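Side-chain contacts in Rev protein (Borrelia burgdorferi, PDB 5EQZ), which is of unknown function but belongs to the plasmid-encoded Borrelia REV family and is probably a lipoprotein anchored to a membrane: residues L24-V27 / N28-G32; E59-L62 / N63-N66; S103-L107 / V108-V112. All blocks are in the same frame, centred on the assembly; numbering follows the deposited sequence.

The three contacts follow one another along an elongated, all-helical chain. Interaction 1 forms the turn between helices 10-24 and 32-48, close to the centre of the molecule. Interaction 2 lies within the long helix 55-88, its centre about 18 Å from that of interaction 1. Interaction 3 ends helix 95-107, about 13 Å from interaction 1 and about 30 Å from interaction 2 between centres, on the opposite side of the chain's centre from interaction 2. Helix 55-88 ties them together: it carries interaction 2 and its K75 binds backbone oxygens of both loops. Interactions 1 and 3 also touch directly, the CB of D29 packing on the backbone of L107 and G109.

Interaction 1 of 3, residues L24-V27 / N28-G32; sequences LALV and NDSSG
The side-chain oxygen of S30 receives the backbone N-H of V27 in a nearly straight bond, V27 N to S30 OG 2.9 Å with 170° at the hydrogen. The same two residues are joined in return by S30 N to V27 O at 3.0 Å. OG can reach back because it sits beside its own backbone nitrogen, opposite the carbonyl carbon (chi1 -60°). Serine suits this place: a short side chain that brings a polar oxygen to a buried spot and satisfies a main-chain N-H there. The backbone bond closes a type I beta turn from V27 to S30, in the loop between helices 10-24 and 32-48, and the bond from V27 N to S30 OG braces it from the side chain. K75 of helix 55-88 binds the carbonyls of N28 and S30, while K71 takes those of L24 and L26, so two lysines grip the backbone from one neighbouring helix. On the apolar side, L26 CD2 lies 4.1 Å from S30 CB, and the leucine side chain itself packs against F35, Y38 and F68. The side chains of V27 and D29 run alongside each other from the same side of the turn. The CG2 methyl of the valine comes 3.2 Å from OD1 of D29 and 3.3 Å from OG of S30. The carboxylate arrives there with its CG between N and C (chi1 72°). Beyond the turn, S31 occupies the N-cap of helix 32-48, its OG accepting the N-H of K34.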
ATOM      1  N   LEU A  24       6.486   8.655   4.914  1.00 19.39           N
ATOM      2  CA  LEU A  24       7.497   7.778   5.492  1.00 22.25           C
ATOM      3  C   LEU A  24       6.904   6.773   6.476  1.00 20.97           C
ATOM      4  O   LEU A  24       7.559   5.768   6.769  1.00 23.68           O
ATOM      5  CB  LEU A  24       8.581   8.607   6.190  1.00 23.81           C
ATOM      6  CG  LEU A  24       9.477   9.437   5.267  1.00 25.87           C
ATOM      7  CD1 LEU A  24      10.451  10.266   6.103  1.00 27.68           C
ATOM      8  CD2 LEU A  24      10.218   8.556   4.263  1.00 25.79           C
ATOM      9  N   ALA A  25       5.697   7.018   6.982  1.00 20.78           N
ATOM     10  CA  ALA A  25       5.011   6.093   7.892  1.00 19.27           C
ATOM     11  C   ALA A  25       4.171   5.047   7.170  1.00 22.46           C
ATOM     12  O   ALA A  25       3.616   4.152   7.838  1.00 23.22           O
ATOM     13  CB  ALA A  25       4.111   6.865   8.861  1.00 20.80           C
ATOM     14  N   LEU A  26       4.052   5.142   5.849  1.00 20.42           N
ATOM     15  CA  LEU A  26       3.392   4.103   5.068  1.00 20.17           C
ATOM     16  C   LEU A  26       4.104   2.772   5.281  1.00 22.08           C
ATOM     17  O   LEU A  26       5.339   2.706   5.328  1.00 21.51           O
ATOM     18  CB  LEU A  26       3.406   4.473   3.583  1.00 22.26           C
ATOM     19  CG  LEU A  26       2.444   5.562   3.106  1.00 23.24           C
ATOM     20  CD1 LEU A  26       2.804   6.010   1.678  1.00 22.34           C
ATOM     21  CD2 LEU A  26       0.999   5.115   3.187  1.00 23.42           C
ATOM     22  N   VAL A  27       3.321   1.698   5.419  1.00 21.83           N
ATOM     23  CA  VAL A  27       3.856   0.354   5.535  1.00 21.36           C
ATOM     24  C   VAL A  27       3.037  -0.565   4.642  1.00 22.06           C
ATOM     25  O   VAL A  27       2.063  -0.147   4.011  1.00 22.27           O
ATOM     26  CB  VAL A  27       3.863  -0.137   6.997  1.00 26.29           C
ATOM     27  CG1 VAL A  27       4.951   0.593   7.778  1.00 26.24           C
ATOM     28  CG2 VAL A  27       2.503   0.101   7.652  1.00 25.68           C
ATOM     29  N   ASN A  28       3.442  -1.839   4.566  1.00 21.10           N
ATOM     30  CA  ASN A  28       2.807  -2.736   3.604  1.00 20.81           C
ATOM     31  C   ASN A  28       1.390  -3.143   4.008  1.00 21.17           C
ATOM     32  O   ASN A  28       0.657  -3.673   3.168  1.00 22.82           O
ATOM     33  CB  ASN A  28       3.665  -3.987   3.385  1.00 26.14           C
ATOM     34  CG  ASN A  28       4.921  -3.700   2.595  1.00 25.99           C
ATOM     35  OD1 ASN A  28       4.986  -2.726   1.845  1.00 24.83           O
ATOM     36  ND2 ASN A  28       5.931  -4.553   2.756  1.00 25.94           N
ATOM     37  N   ASP A  29       0.975  -2.931   5.253  1.00 22.89           N
ATOM     38  CA  ASP A  29      -0.433  -3.146   5.571  1.00 23.26           C
ATOM     39  C   ASP A  29      -1.222  -1.839   5.653  1.00 20.81           C
ATOM     40  O   ASP A  29      -2.388  -1.853   6.040  1.00 23.95           O
ATOM     41  CB  ASP A  29      -0.600  -4.008   6.842  1.00 29.56           C
ATOM     42  CG  ASP A  29      -0.234  -3.290   8.140  1.00 33.75           C
ATOM     43  OD1 ASP A  29       0.375  -2.206   8.139  1.00 32.21           O
ATOM     44  OD2 ASP A  29      -0.581  -3.838   9.200  1.00 36.45           O
ATOM     45  N   SER A  30      -0.635  -0.715   5.235  1.00 20.87           N
ATOM     46  CA  SER A  30      -1.419   0.503   5.075  1.00 20.41           C
ATOM     47  C   SER A  30      -2.441   0.333   3.965  1.00 21.89           C
ATOM     48  O   SER A  30      -2.144  -0.242   2.920  1.00 25.18           O
ATOM     49  CB  SER A  30      -0.506   1.691   4.745  1.00 20.91           C
ATOM     50  OG  SER A  30       0.424   1.901   5.783  1.00 22.53           O
ATOM     51  N   SER A  31      -3.644   0.866   4.174  1.00 26.65           N
ATOM     52  CA  SER A  31      -4.701   0.684   3.186  1.00 33.33           C
ATOM     53  C   SER A  31      -4.334   1.348   1.860  1.00 33.00           C
ATOM     54  O   SER A  31      -3.580   2.328   1.808  1.00 31.55           O
ATOM     55  CB  SER A  31      -6.033   1.245   3.705  1.00 37.61           C
ATOM     56  OG  SER A  31      -6.091   2.661   3.582  1.00 36.54           O
ATOM     57  N   GLY A  32      -4.864   0.786   0.772  1.00 34.36           N
ATOM     58  CA  GLY A  32      -4.674   1.406  -0.529  1.00 36.89           C
ATOM     59  C   GLY A  32      -5.176   2.837  -0.584  1.00 37.35           C
ATOM     60  O   GLY A  32      -4.561   3.689  -1.232  1.00 34.32           O
TER

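Interaction 2 of 3, residues E59-L62 / N63-N66; sequences EKLL and NLQN
The backbone here is regular alpha-helix, each carbonyl from E59 to L62 accepting the N-H four residues on, from N63 N to E59 O at 2.8 Å through to N66 N to L62 O at 2.9 Å. L61 O has a second donor: the amide NE2 of Q65 bends back to it at 3.0 Å, a weak bond with 143° at the hydrogen. Glutamine has the length for this; with CG opposite its carbonyl carbon (chi1 -52°), a turn at chi3 brings NE2 back to the carbonyl one turn earlier. N63 and N66 are shorter and do otherwise. Each lays its amide beside the carbonyl of the residue four back without making a bond to it, and rests on that residue's side chain. N63 ND2 lies 3.7 Å from CG of E59, the amide and carboxylate planes 72° apart, while N66 ND2 lies 3.9 Å from CG of L62. The buried side is aliphatic: L61 CD2 and L64 CD2 approach to 4.4 Å, with L61 also against I16 of helix 10-24 and L64 against I42 of helix 32-48. K60 reaches D17 of helix 10-24 in a salt bridge. Leucines three apart facing neighbouring helices, with E59, N66 and also L62 on the exposed side, fit a largely amphipathic helix in a helical bundle and are consistent with the coiled coil predicted here.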
ATOM      1  N   GLU A  59      14.196  20.366  -4.291  1.00 27.27           N
ATOM      2  CA  GLU A  59      14.792  19.120  -3.813  1.00 30.26           C
ATOM      3  C   GLU A  59      13.872  18.417  -2.817  1.00 26.51           C
ATOM      4  O   GLU A  59      13.725  17.183  -2.855  1.00 25.97           O
ATOM      5  CB  GLU A  59      16.161  19.404  -3.195  1.00 34.95           C
ATOM      6  CG  GLU A  59      16.649  18.299  -2.278  1.00 43.13           C
ATOM      7  CD  GLU A  59      18.152  18.205  -2.227  1.00 54.17           C
ATOM      8  OE1 GLU A  59      18.659  17.124  -1.849  1.00 59.10           O
ATOM      9  OE2 GLU A  59      18.825  19.204  -2.570  1.00 57.54           O
ATOM     10  N   LYS A  60      13.221  19.185  -1.932  1.00 22.36           N
ATOM     11  CA  LYS A  60      12.300  18.578  -0.973  1.00 22.81           C
ATOM     12  C   LYS A  60      11.135  17.892  -1.675  1.00 23.58           C
ATOM     13  O   LYS A  60      10.713  16.797  -1.276  1.00 20.71           O
ATOM     14  CB  LYS A  60      11.789  19.629   0.012  1.00 22.71           C
ATOM     15  CG  LYS A  60      12.842  20.069   1.004  1.00 24.61           C
ATOM     16  CD  LYS A  60      12.443  21.326   1.764  1.00 26.18           C
ATOM     17  CE  LYS A  60      11.806  21.015   3.090  1.00 26.14           C
ATOM     18  NZ  LYS A  60      12.757  20.319   4.027  1.00 23.37           N
ATOM     19  N   LEU A  61      10.596  18.528  -2.716  1.00 22.47           N
ATOM     20  CA  LEU A  61       9.520  17.923  -3.492  1.00 22.09           C
ATOM     21  C   LEU A  61       9.987  16.657  -4.199  1.00 23.87           C
ATOM     22  O   LEU A  61       9.253  15.659  -4.258  1.00 24.63           O
ATOM     23  CB  LEU A  61       8.988  18.924  -4.516  1.00 24.24           C
ATOM     24  CG  LEU A  61       7.881  19.852  -4.053  1.00 29.68           C
ATOM     25  CD1 LEU A  61       7.598  20.872  -5.136  1.00 35.38           C
ATOM     26  CD2 LEU A  61       6.635  19.038  -3.718  1.00 31.55           C
ATOM     27  N   LEU A  62      11.198  16.679  -4.752  1.00 22.54           N
ATOM     28  CA  LEU A  62      11.742  15.481  -5.387  1.00 25.35           C
ATOM     29  C   LEU A  62      11.921  14.356  -4.374  1.00 26.59           C
ATOM     30  O   LEU A  62      11.572  13.193  -4.645  1.00 23.35           O
ATOM     31  CB  LEU A  62      13.068  15.814  -6.072  1.00 28.56           C
ATOM     32  CG  LEU A  62      13.643  14.694  -6.939  1.00 33.26           C
ATOM     33  CD1 LEU A  62      12.662  14.326  -8.046  1.00 34.63           C
ATOM     34  CD2 LEU A  62      15.002  15.080  -7.517  1.00 36.32           C
ATOM     35  N   ASN A  63      12.461  14.675  -3.197  1.00 24.52           N
ATOM     36  CA  ASN A  63      12.575  13.656  -2.158  1.00 27.39           C
ATOM     37  C   ASN A  63      11.211  13.097  -1.780  1.00 23.25           C
ATOM     38  O   ASN A  63      11.068  11.887  -1.564  1.00 23.96           O
ATOM     39  CB  ASN A  63      13.293  14.237  -0.940  1.00 27.08           C
ATOM     40  CG  ASN A  63      14.749  14.552  -1.227  1.00 26.61           C
ATOM     41  OD1 ASN A  63      15.334  14.022  -2.171  1.00 27.47           O
ATOM     42  ND2 ASN A  63      15.350  15.407  -0.402  1.00 27.74           N
ATOM     43  N   LEU A  64      10.192  13.955  -1.696  1.00 17.80           N
ATOM     44  CA  LEU A  64       8.852  13.495  -1.348  1.00 19.29           C
ATOM     45  C   LEU A  64       8.303  12.522  -2.389  1.00 20.49           C
ATOM     46  O   LEU A  64       7.739  11.476  -2.038  1.00 20.95           O
ATOM     47  CB  LEU A  64       7.926  14.695  -1.177  1.00 14.27           C
ATOM     48  CG  LEU A  64       6.438  14.398  -1.044  1.00 18.23           C
ATOM     49  CD1 LEU A  64       6.160  13.570   0.208  1.00 20.19           C
ATOM     50  CD2 LEU A  64       5.613  15.699  -1.078  1.00 20.30           C
ATOM     51  N   GLN A  65       8.453  12.837  -3.676  1.00 18.95           N
ATOM     52  CA  GLN A  65       8.005  11.889  -4.694  1.00 19.31           C
ATOM     53  C   GLN A  65       8.818  10.599  -4.651  1.00 23.66           C
ATOM     54  O   GLN A  65       8.248   9.502  -4.744  1.00 24.71           O
ATOM     55  CB  GLN A  65       8.067  12.510  -6.089  1.00 26.19           C
ATOM     56  CG  GLN A  65       7.357  13.853  -6.214  1.00 30.41           C
ATOM     57  CD  GLN A  65       7.887  14.675  -7.384  1.00 38.78           C
ATOM     58  OE1 GLN A  65       7.794  14.252  -8.527  1.00 40.85           O
ATOM     59  NE2 GLN A  65       8.446  15.841  -7.102  1.00 43.57           N
ATOM     60  N   ASN A  66      10.146  10.700  -4.505  1.00 21.33           N
ATOM     61  CA  ASN A  66      10.973   9.493  -4.485  1.00 25.80           C
ATOM     62  C   ASN A  66      10.564   8.567  -3.344  1.00 24.78           C
ATOM     63  O   ASN A  66      10.441   7.345  -3.530  1.00 25.89           O
ATOM     64  CB  ASN A  66      12.451   9.849  -4.364  1.00 30.09           C
ATOM     65  CG  ASN A  66      13.007  10.478  -5.629  1.00 32.17           C
ATOM     66  OD1 ASN A  66      12.425  10.364  -6.706  1.00 32.96           O
ATOM     67  ND2 ASN A  66      14.154  11.134  -5.501  1.00 33.90           N
TER

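Interaction 3 of 3, residues S103-L107 / V108-V112; sequences SEAKL and VGVTV
A105 sets its methyl against the side of V110, CB to CB 4.0 Å, while CG2 of V112 approaches the same methyl at 4.3 Å. A small residue suits the spot, since the chain doubles back across it as helix 95-107 gives way to a loop. The turn is a Schellman motif. V110 N bonds to A105 O at 2.9 Å, and G109 N bonds to K106 O at 3.0 Å. G109 is the C-prime residue, and its phi of 78° is a left-handed conformation that glycine adopts easily. A105 O also accepts V108 N at 3.0 Å, and its two donors come from opposite faces of the carbonyl plane. V108 reaches back over the helix end: its CG2, held between the backbone nitrogen and carbonyl carbon, lies 3.4 Å from A105 O and 3.6 Å from E104 O. Its side chain meets A78 and A82 of helix 55-88, while V110 and V112 face helix 122-142, so branched apolar residues here fill the seams between helices. The carboxylate of E104 makes a salt bridge with K100 of the same helix. K75 takes the carbonyl of V108. The chemistry implies that loop N-H groups take over at A105 O and K106 O, where the helix has run out of its own, while V108, V110 and V112 turn apolar groups to the neighbouring helices.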
ATOM      1  N   SER A 103      -3.223 -15.155   7.663  1.00 20.19           N
ATOM      2  CA  SER A 103      -2.114 -14.323   8.122  1.00 21.96           C
ATOM      3  C   SER A 103      -1.408 -13.635   6.956  1.00 22.41           C
ATOM      4  O   SER A 103      -0.953 -12.492   7.094  1.00 20.30           O
ATOM      5  CB  SER A 103      -1.124 -15.155   8.929  1.00 29.89           C
ATOM      6  OG  SER A 103      -0.364 -15.988   8.080  1.00 34.28           O
ATOM      7  N   GLU A 104      -1.301 -14.312   5.805  1.00 22.88           N
ATOM      8  CA  GLU A 104      -0.687 -13.688   4.629  1.00 23.60           C
ATOM      9  C   GLU A 104      -1.506 -12.495   4.160  1.00 22.38           C
ATOM     10  O   GLU A 104      -0.953 -11.448   3.779  1.00 21.59           O
ATOM     11  CB  GLU A 104      -0.555 -14.710   3.500  1.00 24.59           C
ATOM     12  CG  GLU A 104       0.527 -15.754   3.700  1.00 28.53           C
ATOM     13  CD  GLU A 104       1.926 -15.190   3.596  1.00 33.74           C
ATOM     14  OE1 GLU A 104       2.789 -15.605   4.392  1.00 38.47           O
ATOM     15  OE2 GLU A 104       2.167 -14.325   2.725  1.00 34.56           O
ATOM     16  N   ALA A 105      -2.828 -12.637   4.159  1.00 20.62           N
ATOM     17  CA  ALA A 105      -3.675 -11.508   3.806  1.00 19.51           C
ATOM     18  C   ALA A 105      -3.528 -10.391   4.824  1.00 19.37           C
ATOM     19  O   ALA A 105      -3.406  -9.215   4.453  1.00 18.46           O
ATOM     20  CB  ALA A 105      -5.133 -11.958   3.695  1.00 20.36           C
ATOM     21  N   LYS A 106      -3.528 -10.739   6.116  1.00 15.94           N
ATOM     22  CA  LYS A 106      -3.456  -9.725   7.164  1.00 18.21           C
ATOM     23  C   LYS A 106      -2.173  -8.911   7.051  1.00 21.18           C
ATOM     24  O   LYS A 106      -2.187  -7.687   7.252  1.00 20.74           O
ATOM     25  CB  LYS A 106      -3.566 -10.388   8.539  1.00 20.01           C
ATOM     26  CG  LYS A 106      -3.413  -9.442   9.703  1.00 26.10           C
ATOM     27  CD  LYS A 106      -3.862 -10.078  11.019  1.00 31.79           C
ATOM     28  CE  LYS A 106      -3.428  -9.226  12.213  1.00 38.27           C
ATOM     29  NZ  LYS A 106      -3.438  -9.989  13.496  1.00 42.81           N
ATOM     30  N   LEU A 107      -1.060  -9.567   6.697  1.00 20.96           N
ATOM     31  CA  LEU A 107       0.216  -8.864   6.551  1.00 22.98           C
ATOM     32  C   LEU A 107       0.179  -7.772   5.484  1.00 20.35           C
ATOM     33  O   LEU A 107       0.969  -6.820   5.563  1.00 22.27           O
ATOM     34  CB  LEU A 107       1.331  -9.864   6.225  1.00 25.58           C
ATOM     35  CG  LEU A 107       1.797 -10.705   7.419  1.00 32.27           C
ATOM     36  CD1 LEU A 107       2.854 -11.717   6.989  1.00 34.26           C
ATOM     37  CD2 LEU A 107       2.321  -9.812   8.539  1.00 35.62           C
ATOM     38  N   VAL A 108      -0.688  -7.876   4.485  1.00 19.90           N
ATOM     39  CA  VAL A 108      -0.769  -6.832   3.465  1.00 19.22           C
ATOM     40  C   VAL A 108      -2.055  -6.015   3.598  1.00 20.11           C
ATOM     41  O   VAL A 108      -2.511  -5.411   2.623  1.00 20.08           O
ATOM     42  CB  VAL A 108      -0.587  -7.393   2.044  1.00 19.66           C
ATOM     43  CG1 VAL A 108       0.849  -7.899   1.867  1.00 20.77           C
ATOM     44  CG2 VAL A 108      -1.600  -8.509   1.720  1.00 18.39           C
ATOM     45  N   GLY A 109      -2.634  -5.979   4.796  1.00 20.47           N
ATOM     46  CA  GLY A 109      -3.776  -5.132   5.070  1.00 21.79           C
ATOM     47  C   GLY A 109      -5.113  -5.620   4.574  1.00 24.07           C
ATOM     48  O   GLY A 109      -6.048  -4.816   4.463  1.00 28.38           O
ATOM     49  N   VAL A 110      -5.252  -6.922   4.306  1.00 22.60           N
ATOM     50  CA  VAL A 110      -6.472  -7.513   3.774  1.00 22.16           C
ATOM     51  C   VAL A 110      -7.045  -8.445   4.840  1.00 23.46           C
ATOM     52  O   VAL A 110      -6.351  -9.351   5.320  1.00 23.12           O
ATOM     53  CB  VAL A 110      -6.205  -8.267   2.463  1.00 18.62           C
ATOM     54  CG1 VAL A 110      -7.453  -8.951   1.980  1.00 21.55           C
ATOM     55  CG2 VAL A 110      -5.677  -7.288   1.382  1.00 21.52           C
ATOM     56  N   THR A 111      -8.299  -8.208   5.217  1.00 26.56           N
ATOM     57  CA  THR A 111      -8.996  -8.983   6.242  1.00 27.70           C
ATOM     58  C   THR A 111      -9.888 -10.018   5.570  1.00 27.15           C
ATOM     59  O   THR A 111     -10.856  -9.656   4.888  1.00 28.43           O
ATOM     60  CB  THR A 111      -9.845  -8.067   7.131  1.00 31.56           C
ATOM     61  OG1 THR A 111      -9.000  -7.316   8.010  1.00 31.75           O
ATOM     62  CG2 THR A 111     -10.842  -8.878   7.960  1.00 34.98           C
ATOM     63  N   VAL A 112      -9.571 -11.298   5.754  1.00 24.60           N
ATOM     64  CA  VAL A 112     -10.474 -12.356   5.311  1.00 25.70           C
ATOM     65  C   VAL A 112     -10.970 -13.094   6.549  1.00 24.44           C
ATOM     66  O   VAL A 112     -10.249 -13.170   7.558  1.00 21.46           O
ATOM     67  CB  VAL A 112      -9.798 -13.314   4.317  1.00 25.10           C
ATOM     68  CG1 VAL A 112      -9.347 -12.569   3.073  1.00 29.42           C
ATOM     69  CG2 VAL A 112      -8.630 -14.034   4.962  1.00 23.25           C
TER